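Local coordinates for protein intimin (Escherichia coli, PDB 1F00) that mediates adhesion of enteropathogenic bacteria to host cells, probably by binding its receptor through the C-type lectin-like domain at its C-terminal end, at residues T202-P211 against S274-K282; S213-F221 against S256-N267. All blocks are in the same frame, centred on the assembly; numbering follows the deposited sequence.

Interaction 1: T202-P211 against S274-K282; sequences TCKNFGGKLP and SNAYATCVK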
ATOM      1  N   THR A 202     -11.280 -14.543  30.656  1.00 19.46           N
ATOM      2  CA  THR A 202     -11.272 -13.411  29.741  1.00 20.46           C
ATOM      3  C   THR A 202     -10.991 -13.860  28.314  1.00 21.89           C
ATOM      4  O   THR A 202     -11.622 -13.386  27.375  1.00 21.37           O
ATOM      5  CB  THR A 202     -10.219 -12.380  30.161  1.00 21.43           C
ATOM      6  OG1 THR A 202     -10.586 -11.840  31.434  1.00 19.29           O
ATOM      7  CG2 THR A 202     -10.119 -11.251  29.141  1.00 22.21           C
ATOM      8  N   CYS A 203     -10.045 -14.777  28.145  1.00 24.51           N
ATOM      9  CA  CYS A 203      -9.725 -15.267  26.811  1.00 24.61           C
ATOM     10  C   CYS A 203     -10.894 -16.080  26.254  1.00 27.67           C
ATOM     11  O   CYS A 203     -11.228 -15.975  25.073  1.00 27.85           O
ATOM     12  CB  CYS A 203      -8.456 -16.119  26.848  1.00 23.65           C
ATOM     13  SG  CYS A 203      -6.965 -15.172  27.238  1.00 21.01           S
ATOM     14  N   LYS A 204     -11.521 -16.880  27.112  1.00 30.80           N
ATOM     15  CA  LYS A 204     -12.653 -17.702  26.696  1.00 34.23           C
ATOM     16  C   LYS A 204     -13.818 -16.827  26.246  1.00 35.67           C
ATOM     17  O   LYS A 204     -14.495 -17.135  25.263  1.00 34.84           O
ATOM     18  CB  LYS A 204     -13.102 -18.608  27.844  1.00 35.60           C
ATOM     19  CG  LYS A 204     -14.277 -19.507  27.497  1.00 36.43           C
ATOM     20  CD  LYS A 204     -14.624 -20.419  28.659  1.00 39.42           C
ATOM     21  CE  LYS A 204     -15.752 -21.373  28.296  1.00 39.61           C
ATOM     22  NZ  LYS A 204     -15.972 -22.393  29.360  1.00 41.94           N
ATOM     23  N   ASN A 205     -14.052 -15.734  26.965  1.00 36.47           N
ATOM     24  CA  ASN A 205     -15.138 -14.829  26.611  1.00 39.58           C
ATOM     25  C   ASN A 205     -14.842 -14.092  25.310  1.00 39.31           C
ATOM     26  O   ASN A 205     -15.762 -13.697  24.594  1.00 38.98           O
ATOM     27  CB  ASN A 205     -15.393 -13.822  27.734  1.00 41.09           C
ATOM     28  CG  ASN A 205     -15.935 -14.480  28.987  1.00 44.15           C
ATOM     29  OD1 ASN A 205     -16.853 -15.300  28.920  1.00 46.06           O
ATOM     30  ND2 ASN A 205     -15.377 -14.120  30.138  1.00 46.19           N
ATOM     31  N   PHE A 206     -13.559 -13.908  25.011  1.00 38.61           N
ATOM     32  CA  PHE A 206     -13.145 -13.236  23.782  1.00 37.54           C
ATOM     33  C   PHE A 206     -13.099 -14.264  22.658  1.00 36.21           C
ATOM     34  O   PHE A 206     -12.702 -13.958  21.535  1.00 36.87           O
ATOM     35  CB  PHE A 206     -11.760 -12.601  23.949  1.00 39.37           C
ATOM     36  CG  PHE A 206     -11.780 -11.237  24.590  1.00 42.77           C
ATOM     37  CD1 PHE A 206     -12.401 -11.032  25.823  1.00 44.40           C
ATOM     38  CD2 PHE A 206     -11.156 -10.158  23.969  1.00 43.51           C
ATOM     39  CE1 PHE A 206     -12.397  -9.770  26.425  1.00 44.36           C
ATOM     40  CE2 PHE A 206     -11.145  -8.895  24.561  1.00 44.55           C
ATOM     41  CZ  PHE A 206     -11.768  -8.701  25.793  1.00 44.71           C
ATOM     42  N   GLY A 207     -13.507 -15.488  22.979  1.00 34.86           N
ATOM     43  CA  GLY A 207     -13.512 -16.557  21.996  1.00 32.42           C
ATOM     44  C   GLY A 207     -12.120 -17.039  21.635  1.00 31.07           C
ATOM     45  O   GLY A 207     -11.926 -17.650  20.584  1.00 31.30           O
ATOM     46  N   GLY A 208     -11.151 -16.768  22.505  1.00 27.78           N
ATOM     47  CA  GLY A 208      -9.785 -17.188  22.246  1.00 24.33           C
ATOM     48  C   GLY A 208      -9.255 -18.073  23.359  1.00 22.53           C
ATOM     49  O   GLY A 208     -10.034 -18.633  24.125  1.00 21.06           O
ATOM     50  N   LYS A 209      -7.932 -18.191  23.452  1.00 18.85           N
ATOM     51  CA  LYS A 209      -7.294 -19.018  24.478  1.00 19.36           C
ATOM     52  C   LYS A 209      -6.042 -18.312  25.003  1.00 17.47           C
ATOM     53  O   LYS A 209      -5.564 -17.360  24.393  1.00 16.03           O
ATOM     54  CB  LYS A 209      -6.881 -20.369  23.881  1.00 21.10           C
ATOM     55  CG  LYS A 209      -7.999 -21.117  23.158  1.00 22.93           C
ATOM     56  CD  LYS A 209      -7.502 -22.436  22.580  1.00 27.89           C
ATOM     57  CE  LYS A 209      -8.597 -23.144  21.784  1.00 28.35           C
ATOM     58  NZ  LYS A 209      -9.819 -23.372  22.623  1.00 30.91           N
ATOM     59  N   LEU A 210      -5.513 -18.774  26.134  1.00 16.69           N
ATOM     60  CA  LEU A 210      -4.290 -18.190  26.677  1.00 16.92           C
ATOM     61  C   LEU A 210      -3.147 -18.658  25.782  1.00 17.54           C
ATOM     62  O   LEU A 210      -3.290 -19.645  25.052  1.00 15.39           O
ATOM     63  CB  LEU A 210      -4.007 -18.708  28.095  1.00 19.74           C
ATOM     64  CG  LEU A 210      -4.638 -18.055  29.329  1.00 18.46           C
ATOM     65  CD1 LEU A 210      -4.156 -18.769  30.580  1.00 20.88           C
ATOM     66  CD2 LEU A 210      -4.257 -16.594  29.387  1.00 14.92           C
ATOM     67  N   PRO A 211      -2.012 -17.939  25.796  1.00 16.01           N
ATOM     68  CA  PRO A 211      -0.899 -18.390  24.961  1.00 17.52           C
ATOM     69  C   PRO A 211      -0.599 -19.803  25.482  1.00 17.07           C
ATOM     70  O   PRO A 211      -0.675 -20.044  26.686  1.00 16.79           O
ATOM     71  CB  PRO A 211       0.211 -17.399  25.307  1.00 16.29           C
ATOM     72  CG  PRO A 211      -0.556 -16.133  25.565  1.00 14.40           C
ATOM     73  CD  PRO A 211      -1.730 -16.619  26.393  1.00 15.32           C
ATOM     74  N   SER A 274      -2.841 -11.304  41.040  1.00 23.03           N
ATOM     75  CA  SER A 274      -2.913 -10.561  39.781  1.00 22.34           C
ATOM     76  C   SER A 274      -1.501 -10.097  39.412  1.00 20.50           C
ATOM     77  O   SER A 274      -1.167  -8.909  39.476  1.00 20.77           O
ATOM     78  CB  SER A 274      -3.864  -9.370  39.929  1.00 24.64           C
ATOM     79  OG  SER A 274      -3.550  -8.612  41.082  1.00 28.96           O
ATOM     80  N   ASN A 275      -0.686 -11.068  39.014  1.00 17.57           N
ATOM     81  CA  ASN A 275       0.711 -10.868  38.658  1.00 18.01           C
ATOM     82  C   ASN A 275       0.983 -10.612  37.176  1.00 18.68           C
ATOM     83  O   ASN A 275       2.105 -10.284  36.801  1.00 18.50           O
ATOM     84  CB  ASN A 275       1.517 -12.090  39.116  1.00 19.95           C
ATOM     85  CG  ASN A 275       1.701 -12.139  40.623  1.00 20.80           C
ATOM     86  OD1 ASN A 275       1.765 -13.217  41.227  1.00 19.63           O
ATOM     87  ND2 ASN A 275       1.805 -10.967  41.239  1.00 17.52           N
ATOM     88  N   ALA A 276      -0.030 -10.752  36.331  1.00 18.08           N
ATOM     89  CA  ALA A 276       0.185 -10.533  34.908  1.00 15.96           C
ATOM     90  C   ALA A 276      -1.065 -10.093  34.171  1.00 15.85           C
ATOM     91  O   ALA A 276      -2.161 -10.119  34.722  1.00 15.50           O
ATOM     92  CB  ALA A 276       0.743 -11.808  34.272  1.00 15.42           C
ATOM     93  N   TYR A 277      -0.877  -9.678  32.921  1.00 14.54           N
ATOM     94  CA  TYR A 277      -1.979  -9.244  32.076  1.00 15.74           C
ATOM     95  C   TYR A 277      -2.541 -10.436  31.322  1.00 17.14           C
ATOM     96  O   TYR A 277      -1.848 -11.433  31.121  1.00 14.59           O
ATOM     97  CB  TYR A 277      -1.505  -8.200  31.067  1.00 15.79           C
ATOM     98  CG  TYR A 277      -1.114  -6.896  31.700  1.00 18.54           C
ATOM     99  CD1 TYR A 277       0.219  -6.608  31.992  1.00 17.29           C
ATOM    100  CD2 TYR A 277      -2.086  -5.957  32.047  1.00 18.75           C
ATOM    101  CE1 TYR A 277       0.574  -5.411  32.617  1.00 19.16           C
ATOM    102  CE2 TYR A 277      -1.744  -4.761  32.677  1.00 20.05           C
ATOM    103  CZ  TYR A 277      -0.414  -4.497  32.957  1.00 22.09           C
ATOM    104  OH  TYR A 277      -0.077  -3.320  33.582  1.00 23.67           O
ATOM    105  N   ALA A 278      -3.804 -10.333  30.919  1.00 16.23           N
ATOM    106  CA  ALA A 278      -4.428 -11.394  30.163  1.00 15.99           C
ATOM    107  C   ALA A 278      -4.236 -11.057  28.690  1.00 16.29           C
ATOM    108  O   ALA A 278      -4.765 -10.056  28.194  1.00 16.08           O
ATOM    109  CB  ALA A 278      -5.914 -11.490  30.495  1.00 16.27           C
ATOM    110  N   THR A 279      -3.438 -11.868  28.008  1.00 14.69           N
ATOM    111  CA  THR A 279      -3.203 -11.682  26.586  1.00 15.67           C
ATOM    112  C   THR A 279      -3.840 -12.884  25.913  1.00 16.45           C
ATOM    113  O   THR A 279      -3.473 -14.027  26.177  1.00 16.38           O
ATOM    114  CB  THR A 279      -1.695 -11.602  26.248  1.00 17.23           C
ATOM    115  OG1 THR A 279      -1.183 -10.337  26.685  1.00 16.50           O
ATOM    116  CG2 THR A 279      -1.473 -11.722  24.741  1.00 18.43           C
ATOM    117  N   CYS A 280      -4.820 -12.613  25.060  1.00 15.16           N
ATOM    118  CA  CYS A 280      -5.549 -13.663  24.366  1.00 16.77           C
ATOM    119  C   CYS A 280      -5.043 -13.914  22.946  1.00 16.55           C
ATOM    120  O   CYS A 280      -4.630 -12.989  22.250  1.00 15.66           O
ATOM    121  CB  CYS A 280      -7.037 -13.298  24.327  1.00 21.40           C
ATOM    122  SG  CYS A 280      -8.092 -14.464  23.439  1.00 25.71           S
ATOM    123  N   VAL A 281      -5.079 -15.179  22.535  1.00 15.02           N
ATOM    124  CA  VAL A 281      -4.666 -15.574  21.194  1.00 15.66           C
ATOM    125  C   VAL A 281      -5.941 -16.027  20.476  1.00 18.85           C
ATOM    126  O   VAL A 281      -6.579 -16.993  20.895  1.00 16.19           O
ATOM    127  CB  VAL A 281      -3.669 -16.746  21.229  1.00 14.00           C
ATOM    128  CG1 VAL A 281      -3.224 -17.093  19.805  1.00 15.39           C
ATOM    129  CG2 VAL A 281      -2.458 -16.378  22.088  1.00 14.35           C
ATOM    130  N   LYS A 282      -6.304 -15.312  19.413  1.00 21.76           N
ATOM    131  CA  LYS A 282      -7.510 -15.596  18.628  1.00 23.95           C
ATOM    132  C   LYS A 282      -7.192 -16.088  17.218  1.00 23.42           C
ATOM    133  O   LYS A 282      -7.994 -16.875  16.674  1.00 24.66           O
ATOM    134  CB  LYS A 282      -8.376 -14.338  18.524  1.00 26.49           C
ATOM    135  CG  LYS A 282      -9.180 -14.009  19.764  1.00 31.96           C
ATOM    136  CD  LYS A 282      -9.693 -12.567  19.718  1.00 31.65           C
ATOM    137  CE  LYS A 282     -10.417 -12.250  18.412  1.00 33.70           C
ATOM    138  NZ  LYS A 282     -11.680 -13.011  18.228  1.00 30.95           N
ATOM    139  OXT LYS A 282      -6.161 -15.657  16.662  1.00 20.68           O
TER

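Interaction 2: S213-F221 against S256-N267; sequences SQNELENVF and STYDLVKQNPLN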
ATOM      1  N   SER A 213       2.207 -21.270  25.544  1.00 14.50           N
ATOM      2  CA  SER A 213       3.533 -21.320  26.127  1.00 15.74           C
ATOM      3  C   SER A 213       4.264 -20.011  25.878  1.00 14.17           C
ATOM      4  O   SER A 213       3.781 -19.148  25.150  1.00 12.89           O
ATOM      5  CB  SER A 213       4.314 -22.426  25.434  1.00 16.69           C
ATOM      6  OG  SER A 213       4.306 -22.171  24.030  1.00 14.32           O
ATOM      7  N   GLN A 214       5.446 -19.888  26.468  1.00 15.27           N
ATOM      8  CA  GLN A 214       6.270 -18.707  26.270  1.00 15.83           C
ATOM      9  C   GLN A 214       6.667 -18.679  24.792  1.00 16.24           C
ATOM     10  O   GLN A 214       6.791 -17.615  24.186  1.00 16.60           O
ATOM     11  CB  GLN A 214       7.508 -18.781  27.175  1.00 16.01           C
ATOM     12  CG  GLN A 214       7.165 -18.559  28.655  1.00 16.27           C
ATOM     13  CD  GLN A 214       8.229 -19.066  29.615  1.00 15.99           C
ATOM     14  OE1 GLN A 214       8.302 -18.625  30.763  1.00 18.95           O
ATOM     15  NE2 GLN A 214       9.048 -20.002  29.155  1.00 17.14           N
ATOM     16  N   ASN A 215       6.840 -19.861  24.208  1.00 15.75           N
ATOM     17  CA  ASN A 215       7.213 -19.972  22.800  1.00 17.40           C
ATOM     18  C   ASN A 215       6.218 -19.256  21.880  1.00 15.99           C
ATOM     19  O   ASN A 215       6.620 -18.519  20.975  1.00 15.05           O
ATOM     20  CB  ASN A 215       7.330 -21.455  22.410  1.00 18.04           C
ATOM     21  CG  ASN A 215       7.764 -21.653  20.973  1.00 20.99           C
ATOM     22  OD1 ASN A 215       6.980 -21.472  20.041  1.00 21.37           O
ATOM     23  ND2 ASN A 215       9.025 -22.024  20.784  1.00 22.22           N
ATOM     24  N   GLU A 216       4.922 -19.446  22.117  1.00 16.26           N
ATOM     25  CA  GLU A 216       3.915 -18.809  21.270  1.00 15.00           C
ATOM     26  C   GLU A 216       4.017 -17.281  21.267  1.00 15.99           C
ATOM     27  O   GLU A 216       3.861 -16.656  20.221  1.00 14.74           O
ATOM     28  CB  GLU A 216       2.500 -19.248  21.684  1.00 14.70           C
ATOM     29  CG  GLU A 216       1.394 -18.684  20.774  1.00 13.32           C
ATOM     30  CD  GLU A 216       0.070 -19.431  20.911  1.00 14.13           C
ATOM     31  OE1 GLU A 216      -0.348 -19.703  22.049  1.00 16.21           O
ATOM     32  OE2 GLU A 216      -0.563 -19.739  19.877  1.00 15.51           O
ATOM     33  N   LEU A 217       4.286 -16.678  22.425  1.00 13.62           N
ATOM     34  CA  LEU A 217       4.415 -15.222  22.494  1.00 14.54           C
ATOM     35  C   LEU A 217       5.796 -14.763  22.022  1.00 13.95           C
ATOM     36  O   LEU A 217       5.954 -13.655  21.513  1.00 15.30           O
ATOM     37  CB  LEU A 217       4.145 -14.713  23.916  1.00 14.66           C
ATOM     38  CG  LEU A 217       2.687 -14.791  24.391  1.00 14.26           C
ATOM     39  CD1 LEU A 217       2.535 -14.073  25.721  1.00 17.53           C
ATOM     40  CD2 LEU A 217       1.777 -14.156  23.353  1.00 17.23           C
ATOM     41  N   GLU A 218       6.799 -15.617  22.189  1.00 13.89           N
ATOM     42  CA  GLU A 218       8.143 -15.274  21.738  1.00 16.57           C
ATOM     43  C   GLU A 218       8.115 -15.070  20.224  1.00 15.47           C
ATOM     44  O   GLU A 218       8.790 -14.184  19.690  1.00 14.15           O
ATOM     45  CB  GLU A 218       9.127 -16.388  22.087  1.00 19.36           C
ATOM     46  CG  GLU A 218      10.542 -16.115  21.633  1.00 25.55           C
ATOM     47  CD  GLU A 218      11.487 -17.251  21.970  1.00 31.48           C
ATOM     48  OE1 GLU A 218      12.681 -17.155  21.605  1.00 33.82           O
ATOM     49  OE2 GLU A 218      11.037 -18.237  22.600  1.00 32.40           O
ATOM     50  N   ASN A 219       7.332 -15.887  19.527  1.00 13.37           N
ATOM     51  CA  ASN A 219       7.233 -15.750  18.079  1.00 14.20           C
ATOM     52  C   ASN A 219       6.550 -14.441  17.712  1.00 15.64           C
ATOM     53  O   ASN A 219       6.817 -13.865  16.654  1.00 13.51           O
ATOM     54  CB  ASN A 219       6.503 -16.955  17.473  1.00 18.91           C
ATOM     55  CG  ASN A 219       7.419 -18.164  17.333  1.00 23.46           C
ATOM     56  OD1 ASN A 219       8.511 -18.061  16.765  1.00 26.57           O
ATOM     57  ND2 ASN A 219       6.987 -19.311  17.851  1.00 23.38           N
ATOM     58  N   VAL A 220       5.682 -13.958  18.599  1.00 13.59           N
ATOM     59  CA  VAL A 220       4.998 -12.694  18.372  1.00 13.16           C
ATOM     60  C   VAL A 220       6.041 -11.567  18.440  1.00 14.40           C
ATOM     61  O   VAL A 220       6.087 -10.699  17.573  1.00 12.66           O
ATOM     62  CB  VAL A 220       3.913 -12.449  19.446  1.00 15.14           C
ATOM     63  CG1 VAL A 220       3.272 -11.083  19.241  1.00 12.58           C
ATOM     64  CG2 VAL A 220       2.851 -13.556  19.374  1.00 14.25           C
ATOM     65  N   PHE A 221       6.867 -11.590  19.481  1.00 15.06           N
ATOM     66  CA  PHE A 221       7.916 -10.585  19.665  1.00 16.35           C
ATOM     67  C   PHE A 221       8.905 -10.667  18.494  1.00 16.83           C
ATOM     68  O   PHE A 221       9.387  -9.651  17.996  1.00 15.73           O
ATOM     69  CB  PHE A 221       8.658 -10.831  20.983  1.00 16.86           C
ATOM     70  CG  PHE A 221       9.715  -9.801  21.286  1.00 17.53           C
ATOM     71  CD1 PHE A 221       9.390  -8.628  21.956  1.00 19.97           C
ATOM     72  CD2 PHE A 221      11.026  -9.988  20.863  1.00 18.86           C
ATOM     73  CE1 PHE A 221      10.362  -7.646  22.202  1.00 21.95           C
ATOM     74  CE2 PHE A 221      12.007  -9.015  21.101  1.00 20.92           C
ATOM     75  CZ  PHE A 221      11.673  -7.843  21.770  1.00 19.85           C
ATOM     76  N   SER A 256       3.811 -19.574  34.194  1.00 14.43           N
ATOM     77  CA  SER A 256       4.904 -18.844  33.587  1.00 14.69           C
ATOM     78  C   SER A 256       4.317 -17.652  32.854  1.00 15.31           C
ATOM     79  O   SER A 256       3.096 -17.556  32.675  1.00 13.06           O
ATOM     80  CB  SER A 256       5.673 -19.738  32.612  1.00 12.99           C
ATOM     81  OG  SER A 256       6.382 -20.738  33.318  1.00 16.33           O
ATOM     82  N   THR A 257       5.191 -16.737  32.450  1.00 14.80           N
ATOM     83  CA  THR A 257       4.773 -15.547  31.725  1.00 14.62           C
ATOM     84  C   THR A 257       5.820 -15.173  30.685  1.00 15.23           C
ATOM     85  O   THR A 257       6.967 -15.641  30.724  1.00 16.73           O
ATOM     86  CB  THR A 257       4.630 -14.325  32.658  1.00 15.37           C
ATOM     87  OG1 THR A 257       5.922 -13.978  33.172  1.00 15.42           O
ATOM     88  CG2 THR A 257       3.675 -14.617  33.824  1.00 11.35           C
ATOM     89  N   TYR A 258       5.404 -14.339  29.741  1.00 13.37           N
ATOM     90  CA  TYR A 258       6.298 -13.825  28.722  1.00 14.64           C
ATOM     91  C   TYR A 258       5.870 -12.371  28.605  1.00 15.97           C
ATOM     92  O   TYR A 258       4.681 -12.055  28.709  1.00 15.99           O
ATOM     93  CB  TYR A 258       6.126 -14.540  27.382  1.00 17.46           C
ATOM     94  CG  TYR A 258       7.134 -14.077  26.352  1.00 19.37           C
ATOM     95  CD1 TYR A 258       8.429 -14.608  26.317  1.00 17.82           C
ATOM     96  CD2 TYR A 258       6.804 -13.086  25.428  1.00 20.35           C
ATOM     97  CE1 TYR A 258       9.369 -14.160  25.382  1.00 18.38           C
ATOM     98  CE2 TYR A 258       7.733 -12.629  24.493  1.00 20.83           C
ATOM     99  CZ  TYR A 258       9.011 -13.170  24.473  1.00 22.20           C
ATOM    100  OH  TYR A 258       9.918 -12.716  23.540  1.00 21.56           O
ATOM    101  N   ASP A 259       6.836 -11.488  28.401  1.00 14.20           N
ATOM    102  CA  ASP A 259       6.566 -10.065  28.326  1.00 13.72           C
ATOM    103  C   ASP A 259       6.701  -9.578  26.887  1.00 14.58           C
ATOM    104  O   ASP A 259       7.792  -9.617  26.316  1.00 14.20           O
ATOM    105  CB  ASP A 259       7.558  -9.345  29.250  1.00 14.96           C
ATOM    106  CG  ASP A 259       7.156  -7.925  29.561  1.00 15.55           C
ATOM    107  OD1 ASP A 259       7.312  -7.519  30.737  1.00 17.07           O
ATOM    108  OD2 ASP A 259       6.703  -7.211  28.641  1.00 14.11           O
ATOM    109  N   LEU A 260       5.591  -9.122  26.307  1.00 13.08           N
ATOM    110  CA  LEU A 260       5.592  -8.645  24.932  1.00 14.71           C
ATOM    111  C   LEU A 260       6.384  -7.356  24.734  1.00 15.72           C
ATOM    112  O   LEU A 260       6.526  -6.880  23.604  1.00 14.33           O
ATOM    113  CB  LEU A 260       4.156  -8.478  24.418  1.00 15.60           C
ATOM    114  CG  LEU A 260       3.426  -9.804  24.148  1.00 15.44           C
ATOM    115  CD1 LEU A 260       1.988  -9.530  23.737  1.00 17.20           C
ATOM    116  CD2 LEU A 260       4.153 -10.581  23.055  1.00 16.23           C
ATOM    117  N   VAL A 261       6.887  -6.787  25.828  1.00 15.67           N
ATOM    118  CA  VAL A 261       7.715  -5.587  25.733  1.00 15.26           C
ATOM    119  C   VAL A 261       9.162  -5.949  26.064  1.00 16.93           C
ATOM    120  O   VAL A 261      10.074  -5.683  25.281  1.00 16.57           O
ATOM    121  CB  VAL A 261       7.267  -4.463  26.701  1.00 17.72           C
ATOM    122  CG1 VAL A 261       8.342  -3.372  26.755  1.00 19.09           C
ATOM    123  CG2 VAL A 261       5.954  -3.844  26.220  1.00 17.25           C
ATOM    124  N   LYS A 262       9.358  -6.588  27.212  1.00 16.97           N
ATOM    125  CA  LYS A 262      10.691  -6.955  27.683  1.00 18.44           C
ATOM    126  C   LYS A 262      11.145  -8.391  27.404  1.00 19.63           C
ATOM    127  O   LYS A 262      12.254  -8.762  27.794  1.00 19.04           O
ATOM    128  CB  LYS A 262      10.771  -6.704  29.195  1.00 21.39           C
ATOM    129  CG  LYS A 262      10.164  -5.374  29.625  1.00 19.93           C
ATOM    130  CD  LYS A 262      10.452  -5.031  31.076  1.00 27.13           C
ATOM    131  CE  LYS A 262       9.696  -5.923  32.048  1.00 29.68           C
ATOM    132  NZ  LYS A 262       9.804  -5.382  33.438  1.00 33.50           N
ATOM    133  N   GLN A 263      10.320  -9.180  26.716  1.00 17.09           N
ATOM    134  CA  GLN A 263      10.634 -10.589  26.455  1.00 18.37           C
ATOM    135  C   GLN A 263      10.604 -11.179  27.874  1.00 19.33           C
ATOM    136  O   GLN A 263       9.532 -11.509  28.388  1.00 19.38           O
ATOM    137  CB  GLN A 263      12.018 -10.724  25.798  1.00 18.66           C
ATOM    138  CG  GLN A 263      12.128 -10.005  24.446  1.00 18.93           C
ATOM    139  CD  GLN A 263      13.512 -10.105  23.814  1.00 18.88           C
ATOM    140  OE1 GLN A 263      13.934 -11.173  23.386  1.00 19.90           O
ATOM    141  NE2 GLN A 263      14.221  -8.985  23.760  1.00 19.89           N
ATOM    142  N   ASN A 264      11.768 -11.318  28.500  1.00 17.26           N
ATOM    143  CA  ASN A 264      11.848 -11.759  29.894  1.00 17.95           C
ATOM    144  C   ASN A 264      10.955 -12.943  30.309  1.00 16.12           C
ATOM    145  O   ASN A 264      10.064 -12.786  31.144  1.00 16.00           O
ATOM    146  CB  ASN A 264      11.511 -10.544  30.776  1.00 15.28           C
ATOM    147  CG  ASN A 264      11.927 -10.712  32.229  1.00 19.05           C
ATOM    148  OD1 ASN A 264      11.257 -10.202  33.129  1.00 18.60           O
ATOM    149  ND2 ASN A 264      13.041 -11.395  32.465  1.00 15.13           N
ATOM    150  N   PRO A 265      11.174 -14.135  29.736  1.00 16.60           N
ATOM    151  CA  PRO A 265      10.304 -15.237  30.168  1.00 15.76           C
ATOM    152  C   PRO A 265      10.535 -15.587  31.640  1.00 18.27           C
ATOM    153  O   PRO A 265      11.680 -15.793  32.061  1.00 16.66           O
ATOM    154  CB  PRO A 265      10.694 -16.373  29.226  1.00 15.47           C
ATOM    155  CG  PRO A 265      12.135 -16.071  28.895  1.00 15.39           C
ATOM    156  CD  PRO A 265      12.108 -14.573  28.686  1.00 13.56           C
ATOM    157  N   LEU A 266       9.451 -15.638  32.417  1.00 17.23           N
ATOM    158  CA  LEU A 266       9.523 -15.968  33.844  1.00 16.62           C
ATOM    159  C   LEU A 266       8.707 -17.213  34.195  1.00 16.23           C
ATOM    160  O   LEU A 266       7.789 -17.589  33.472  1.00 14.54           O
ATOM    161  CB  LEU A 266       9.008 -14.803  34.688  1.00 16.01           C
ATOM    162  CG  LEU A 266       9.658 -13.442  34.460  1.00 14.52           C
ATOM    163  CD1 LEU A 266       9.020 -12.406  35.386  1.00 16.34           C
ATOM    164  CD2 LEU A 266      11.155 -13.550  34.704  1.00 11.65           C
ATOM    165  N   ASN A 267       9.044 -17.839  35.320  1.00 16.94           N
ATOM    166  CA  ASN A 267       8.338 -19.031  35.773  1.00 16.69           C
ATOM    167  C   ASN A 267       8.054 -18.932  37.277  1.00 17.47           C
ATOM    168  O   ASN A 267       8.506 -17.996  37.947  1.00 17.27           O
ATOM    169  CB  ASN A 267       9.186 -20.275  35.502  1.00 17.56           C
ATOM    170  CG  ASN A 267       9.731 -20.314  34.087  1.00 19.73           C
ATOM    171  OD1 ASN A 267       8.980 -20.421  33.118  1.00 15.99           O
ATOM    172  ND2 ASN A 267      11.054 -20.222  33.961  1.00 19.40           N
TER

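Interaction 1: T202-P211 against S274-K282
Cys203, on the last turn of helix 196-205, meets Cys280 in the C-terminal strand 276-281, and the two cysteines make up the apolar heart of this contact. Cys203 SG lies 3.5 Å from Cys280 CB, whereas the two sulfurs, Cys203 SG and Cys280 SG, are 4.0 Å apart and not bonded as a disulfide. With its sulfur anti to the backbone N (chi1 178°), Cys280 sends SG past the helical cysteine to the turn that follows, where SG comes within 3.4 Å of Gly208 CA. Glycine suits this place because it has no side chain to keep the sulfur off. Phe206 CB touches the same sulfur while its ring leads away, and Thr202 and Ala278 pack through small groups. Pro211 CG adds an apolar contact, 4.0 Å from the CG2 methyl of Val281.

The hydrogen bonds across the contact are both backbone. Lys209 and Val281 form a single antiparallel hydrogen-bonded pair, Val281 N to Lys209 O at 2.9 Å and Lys209 N to Val281 O at 3.1 Å. The chain can turn down to this bridge because Gly207, at positive phi, closes the helix in a Schellman motif. Close by, Pro211 CD stands 3.1 Å from the carbonyl Thr279 O, and the Lys282 chain, bent at chi3 and chi4, brings NZ to 3.6 Å from Phe206 O.

A cysteine pair joining the first helix to the last strand is a hallmark of the C-type lectin fold, normally as a disulfide; here the two are neighbours, but Cys280 SG is turned toward Gly208 and no disulfide is present.

Interaction 2: S213-F221 against S256-N267
Tyr258 lies against the inner side of helix 214-224, and this is the tightly packed part of the contact. Its CG stands anti to the backbone N (chi1 -176°), which sends the ring out from the strand across the helix backbone. Leu217 CB comes to 3.5 Å from Tyr258 CD2, Glu218 CA sits over one ring face, 3.6 Å from Tyr258 CZ, and Phe221 CB meets the hydroxyl end at the ring edge. A ring suits the place because its face takes the helix backbone at Glu218 while its edge meets Phe221. Beside it Leu260 CD2 packs on Val220 CG1 at 3.9 Å, the branched aliphatics closing the deeper side.

The rim is more exposed and more polar, though still close where flexible chains lie on flat groups. Gln263 lays its aliphatic part over the Phe221 ring, CG 3.5 Å from the ring centroid in a CH-pi contact, and its amide stacks on the ring at 17° between the planes. At the helix start Gln214 stretches across to Pro265 and Thr257, its CG 3.6 Å from Thr257 O. The looser side is at Glu218, whose carboxylate end leads away. The turn between the two strands is shaped by Asp259, whose OD2 accepts from Val261 N, an Asx turn, from Lys262 N, an Asx motif, and also from Ile239 N.

Helix segment 214-221 runs parallel to strand 256-259, their axes 8.1 Å apart, and antiparallel to strand 263-267. It thus lies along one face of the hairpin, with Leu217 also touching Ser241 of strand 240-242, and Val220 and Leu260 both reaching Ile186 of strand 184-190.

How the interactions relate
The centres of interactions 1 and 2 lie 14 Å apart in the C-type lectin-like domain, and in sequence interaction 2 falls between the two segments of interaction 1. Where the chain passes from one to the other, Pro211 CA of interaction 1 comes to 3.2 Å from Glu216 OE1 of interaction 2, and Pro211 CG rests 3.7 Å from Leu217 CG. At the C-terminal end of the chain, Val281 CG1 lies 3.8 Å from Glu216 OE2. On the strand side Ala276 CB approaches Thr257 CG2 at 4.1 Å. Helix 214-224 thus touches both the C-terminal strand and the hairpin of strands 254-259 and 263-270, which also touch each other, in the domain that probably meets the receptor.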